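Local structure of putative glucoamylase (Bacteroides caccae ATCC 43185, 4QT9) at residues A422-K426 / L427-T431; E207-I210 / M211-A215. The protein is a putative glucoamylase with an alpha/alpha toroid fold, and probably hydrolyses glycosidic bonds in alpha-glucan-type carbohydrates. All blocks are in the same frame, centred on the assembly; numbering follows the deposited sequence.

Contact 1: residues A422-K426 / L427-T431; sequences AGLTK and LGFNT
Leu424 and Phe429 meet across a Schellman motif, the C-terminal cap that closes helix 418-426 and turns the chain into the short strand 430-431. Backbone bonds define the cap. Leu427 N gives a last ordinary i to i-4 bond to Gly423 O, at 3.1 Å. Past this point the pattern changes: Phe429 N reaches back five residues to Leu424 O at 2.8 Å, while Gly428 N bonds to Thr425 O at 3.1 Å. In the latter the donor stands above the carbonyl plane, 62° out of it, so it does not use a carbonyl lone pair. Gly428 sits where the helix is left behind, with phi at 87°; a side chain here would be jammed against the carbonyl oxygen of Leu427, which is reason enough for glycine.

The apolar contact bridges the same turn. The two side chains slant across one another, and Leu424 CD2 lies 3.8 Å from Phe429 CB, close to the root of the ring. Phe429 CG is turned beside its backbone N and anti to its carbonyl carbon (chi1 -76°), which brings the edge of the ring to Leu424 O, the very oxygen that Phe429 N grips. Branched leucine and flat phenylalanine suit this buried side because both also pack on Ile213 of helix 209-217.

Polar side chains take the exposed side. Thr425 OG1 bonds back to Gln421 O within its helix, and the long chain of Lys426, bent at chi3, carries NZ to the carbonyl oxygens of Ala216 and Val223, tying the end of this helix to the end of helix 209-217 and to the loop that follows it. On the apolar side, Leu427 folds back along the last turn, its CG 3.5 Å from Gly423 O.

Contact 2: residues E207-I210 / M211-A215; sequences ECMI and MYILA
Ile213 lays its CD1 over the chain of Met209, a selenomethionine, 4.0 Å from CG, the two side chains slanting past each other one helical turn apart. On its other branch, CG2 meets Ile210 CD1 at 4.2 Å, with these two side chains crossing at about a right angle. Ile213 CG1 stands beside the backbone N (chi1 -73°) and CG2 anti to that N, a setting that sends one branch to each partner. With both branches cut back to an alanine, Met209 CG and Ile210 CD1 would probably each lose a packing partner, and Leu424 and Phe429 would be left facing a gap.

Residues 207-215 run from the approach into the first two turns of helix 209-217, in a protein of alpha/alpha toroid fold. Met211 N bonds to Cys208 O, while Met209 O accepts from Ile213 N in the carbonyl plane and, weakly, from Tyr212 N. The straightest of these bonds runs from Leu214 N to Ile210 O, 2.9 Å long with an N-H...O angle of 170°.

Met211, also a selenomethionine, has a long unbranched chain that can run toward helix 135-152: it bends at chi3, and CE comes 4.2 Å from Cys208 CB while the residue also packs on Val136 and Ala139. Tyr212 is buried but keeps its hydroxyl bonded to Ile202 O and Leu186 N. Toward helix 409-415, where both residues touch Phe414, Ile210 CG1 lies 4.2 Å from Leu214 CD1.

In the fold
Contact 2 belongs to the core, all its touching residues buried, whereas contact 1 lies farther out, with one buried flank and one exposed. The former begins a helix and the latter ends one: the backbone of 207-215 settles from an i to i-3 bond into i to i-4 bonds, whereas 422-431 leaves that pattern through a cap turned at a glycine. The two touch directly: Leu424 CD2 is 3.8 Å from Ile213 CG2, and Phe429 CZ is 3.9 Å from Ile213 CD1. Helix 409-415 packs against both contacts, through Met415 beside 422-431 and Phe414 beside 207-215. Beyond the cap, Asn430 pairs with Lys277 in a two-stranded antiparallel sheet, while 207-215 packs against helices 135-152 and 225-232.

Contact 1: residues A422-K426 / L427-T431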
loop_
_atom_site.group_PDB
_atom_site.type_symbol
_atom_site.label_atom_id
_atom_site.label_comp_id
_atom_site.label_asym_id
_atom_site.label_seq_id
_atom_site.Cartn_x
_atom_site.Cartn_y
_atom_site.Cartn_z
ATOM N N ALA A 422 17.592 2.563 12.102
ATOM C CA ALA A 422 17.667 2.411 13.563
ATOM C C ALA A 422 16.484 1.567 14.060
ATOM O O ALA A 422 16.638 0.770 14.996
ATOM C CB ALA A 422 17.661 3.776 14.234
ATOM N N GLY A 423 15.310 1.785 13.442
ATOM C CA GLY A 423 14.084 1.061 13.756
ATOM C C GLY A 423 14.210 -0.418 13.452
ATOM O O GLY A 423 13.870 -1.258 14.292
ATOM N N LEU A 424 14.750 -0.748 12.261
ATOM C CA LEU A 424 14.965 -2.133 11.819
ATOM C C LEU A 424 15.945 -2.845 12.771
ATOM O O LEU A 424 15.662 -3.966 13.215
ATOM C CB LEU A 424 15.462 -2.167 10.361
ATOM C CG LEU A 424 14.404 -1.815 9.257
ATOM C CD1 LEU A 424 15.070 -1.634 7.921
ATOM C CD2 LEU A 424 13.345 -2.894 9.129
ATOM N N THR A 425 17.058 -2.170 13.127
ATOM C CA THR A 425 18.042 -2.718 14.074
ATOM C C THR A 425 17.385 -2.947 15.422
ATOM O O THR A 425 17.519 -4.042 15.944
ATOM C CB THR A 425 19.278 -1.826 14.212
ATOM O OG1 THR A 425 19.823 -1.582 12.919
ATOM C CG2 THR A 425 20.357 -2.457 15.095
ATOM N N LYS A 426 16.631 -1.956 15.948
ATOM C CA LYS A 426 15.912 -2.039 17.244
ATOM C C LYS A 426 15.020 -3.286 17.323
ATOM O O LYS A 426 15.037 -3.959 18.344
ATOM C CB LYS A 426 15.027 -0.781 17.485
ATOM C CG LYS A 426 14.453 -0.687 18.898
ATOM C CD LYS A 426 13.279 0.322 19.025
ATOM C CE LYS A 426 13.558 1.795 19.332
ATOM N NZ LYS A 426 12.292 2.642 19.375
ATOM N N LEU A 427 14.249 -3.592 16.250
ATOM C CA LEU A 427 13.306 -4.736 16.215
ATOM C C LEU A 427 13.926 -6.070 15.804
ATOM O O LEU A 427 13.209 -7.070 15.734
ATOM C CB LEU A 427 12.102 -4.444 15.299
ATOM C CG LEU A 427 11.273 -3.228 15.649
ATOM C CD1 LEU A 427 10.066 -3.132 14.748
ATOM C CD2 LEU A 427 10.895 -3.209 17.139
ATOM N N GLY A 428 15.230 -6.085 15.559
ATOM C CA GLY A 428 15.946 -7.320 15.231
ATOM C C GLY A 428 15.962 -7.712 13.766
ATOM O O GLY A 428 16.313 -8.844 13.440
ATOM N N PHE A 429 15.624 -6.783 12.868
ATOM C CA PHE A 429 15.664 -7.060 11.425
ATOM C C PHE A 429 17.100 -6.989 10.894
ATOM O O PHE A 429 17.947 -6.268 11.433
ATOM C CB PHE A 429 14.757 -6.121 10.626
ATOM C CG PHE A 429 13.285 -6.430 10.717
ATOM C CD1 PHE A 429 12.513 -5.919 11.759
ATOM C CD2 PHE A 429 12.646 -7.159 9.712
ATOM C CE1 PHE A 429 11.137 -6.173 11.822
ATOM C CE2 PHE A 429 11.261 -7.373 9.752
ATOM C CZ PHE A 429 10.523 -6.908 10.822
ATOM N N ASN A 430 17.344 -7.740 9.839
ATOM C CA ASN A 430 18.611 -7.883 9.168
ATOM C C ASN A 430 18.395 -7.972 7.646
ATOM O O ASN A 430 17.364 -8.486 7.217
ATOM C CB ASN A 430 19.258 -9.193 9.679
ATOM C CG ASN A 430 20.684 -9.465 9.259
ATOM O OD1 ASN A 430 21.467 -8.562 8.922
ATOM N ND2 ASN A 430 21.073 -10.733 9.344
ATOM N N THR A 431 19.395 -7.516 6.852
ATOM C CA THR A 431 19.463 -7.622 5.388
ATOM C C THR A 431 20.821 -8.262 4.994
ATOM O O THR A 431 21.881 -7.779 5.416
ATOM C CB THR A 431 19.239 -6.277 4.701
ATOM O OG1 THR A 431 17.984 -5.733 5.123
ATOM C CG2 THR A 431 19.287 -6.392 3.173
#

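Contact 2: residues E207-I210 / M211-A215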
loop_
_atom_site.group_PDB
_atom_site.type_symbol
_atom_site.label_atom_id
_atom_site.label_comp_id
_atom_site.label_asym_id
_atom_site.label_seq_id
_atom_site.Cartn_x
_atom_site.Cartn_y
_atom_site.Cartn_z
ATOM N N GLU A 207 -1.425 -6.914 6.581
ATOM C CA GLU A 207 -0.772 -5.868 5.774
ATOM C C GLU A 207 -0.045 -4.756 6.601
ATOM O O GLU A 207 0.575 -3.878 5.988
ATOM C CB GLU A 207 -1.836 -5.215 4.878
ATOM C CG GLU A 207 -2.781 -4.281 5.617
ATOM C CD GLU A 207 -4.037 -4.874 6.224
ATOM O OE1 GLU A 207 -3.965 -5.995 6.769
ATOM O OE2 GLU A 207 -5.092 -4.200 6.184
ATOM N N CYS A 208 -0.141 -4.774 7.952
ATOM C CA CYS A 208 0.296 -3.659 8.822
ATOM C C CYS A 208 1.720 -3.729 9.391
ATOM O O CYS A 208 1.992 -2.922 10.266
ATOM C CB CYS A 208 -0.711 -3.469 9.957
ATOM S SG CYS A 208 -2.439 -3.420 9.406
HETATM N N MSE A 209 2.635 -4.612 8.919
HETATM C CA MSE A 209 3.969 -4.718 9.529
HETATM C C MSE A 209 4.764 -3.379 9.555
HETATM O O MSE A 209 5.335 -3.064 10.595
HETATM C CB MSE A 209 4.833 -5.818 8.880
HETATM C CG MSE A 209 6.122 -6.118 9.671
HETATM SE SE MSE A 209 6.971 -7.748 9.014
HETATM C CE MSE A 209 7.924 -7.023 7.543
ATOM N N ILE A 210 4.792 -2.609 8.439
ATOM C CA ILE A 210 5.528 -1.343 8.322
ATOM C C ILE A 210 5.086 -0.337 9.426
ATOM O O ILE A 210 5.870 0.526 9.831
ATOM C CB ILE A 210 5.423 -0.741 6.870
ATOM C CG1 ILE A 210 6.549 0.277 6.544
ATOM C CG2 ILE A 210 4.040 -0.131 6.557
ATOM C CD1 ILE A 210 8.029 -0.279 6.693
HETATM N N MSE A 211 3.851 -0.463 9.928
HETATM C CA MSE A 211 3.372 0.422 11.006
HETATM C C MSE A 211 4.200 0.203 12.311
HETATM O O MSE A 211 4.554 1.173 12.967
HETATM C CB MSE A 211 1.871 0.199 11.252
HETATM C CG MSE A 211 1.293 1.142 12.290
HETATM SE SE MSE A 211 -0.349 0.388 13.006
HETATM C CE MSE A 211 0.251 -1.358 13.413
ATOM N N TYR A 212 4.514 -1.062 12.657
ATOM C CA TYR A 212 5.376 -1.383 13.809
ATOM C C TYR A 212 6.822 -0.989 13.535
ATOM O O TYR A 212 7.504 -0.578 14.464
ATOM C CB TYR A 212 5.315 -2.894 14.123
ATOM C CG TYR A 212 4.140 -3.264 14.992
ATOM C CD1 TYR A 212 4.229 -3.205 16.377
ATOM C CD2 TYR A 212 2.924 -3.637 14.432
ATOM C CE1 TYR A 212 3.130 -3.496 17.181
ATOM C CE2 TYR A 212 1.811 -3.907 15.229
ATOM C CZ TYR A 212 1.918 -3.826 16.604
ATOM O OH TYR A 212 0.851 -4.139 17.406
ATOM N N ILE A 213 7.324 -1.152 12.284
ATOM C CA ILE A 213 8.726 -0.767 11.976
ATOM C C ILE A 213 8.873 0.773 12.135
ATOM O O ILE A 213 9.808 1.216 12.803
ATOM C CB ILE A 213 9.195 -1.288 10.584
ATOM C CG1 ILE A 213 9.440 -2.835 10.648
ATOM C CG2 ILE A 213 10.460 -0.552 10.086
ATOM C CD1 ILE A 213 9.179 -3.517 9.405
ATOM N N LEU A 214 7.940 1.569 11.581
ATOM C CA LEU A 214 7.965 3.048 11.703
ATOM C C LEU A 214 7.711 3.502 13.149
ATOM O O LEU A 214 8.335 4.455 13.600
ATOM C CB LEU A 214 6.949 3.677 10.758
ATOM C CG LEU A 214 7.259 3.513 9.278
ATOM C CD1 LEU A 214 6.110 4.005 8.445
ATOM C CD2 LEU A 214 8.585 4.208 8.897
ATOM N N ALA A 215 6.853 2.782 13.900
ATOM C CA ALA A 215 6.613 3.074 15.314
ATOM C C ALA A 215 7.910 2.952 16.107
ATOM O O ALA A 215 8.181 3.808 16.929
ATOM C CB ALA A 215 5.571 2.136 15.879
#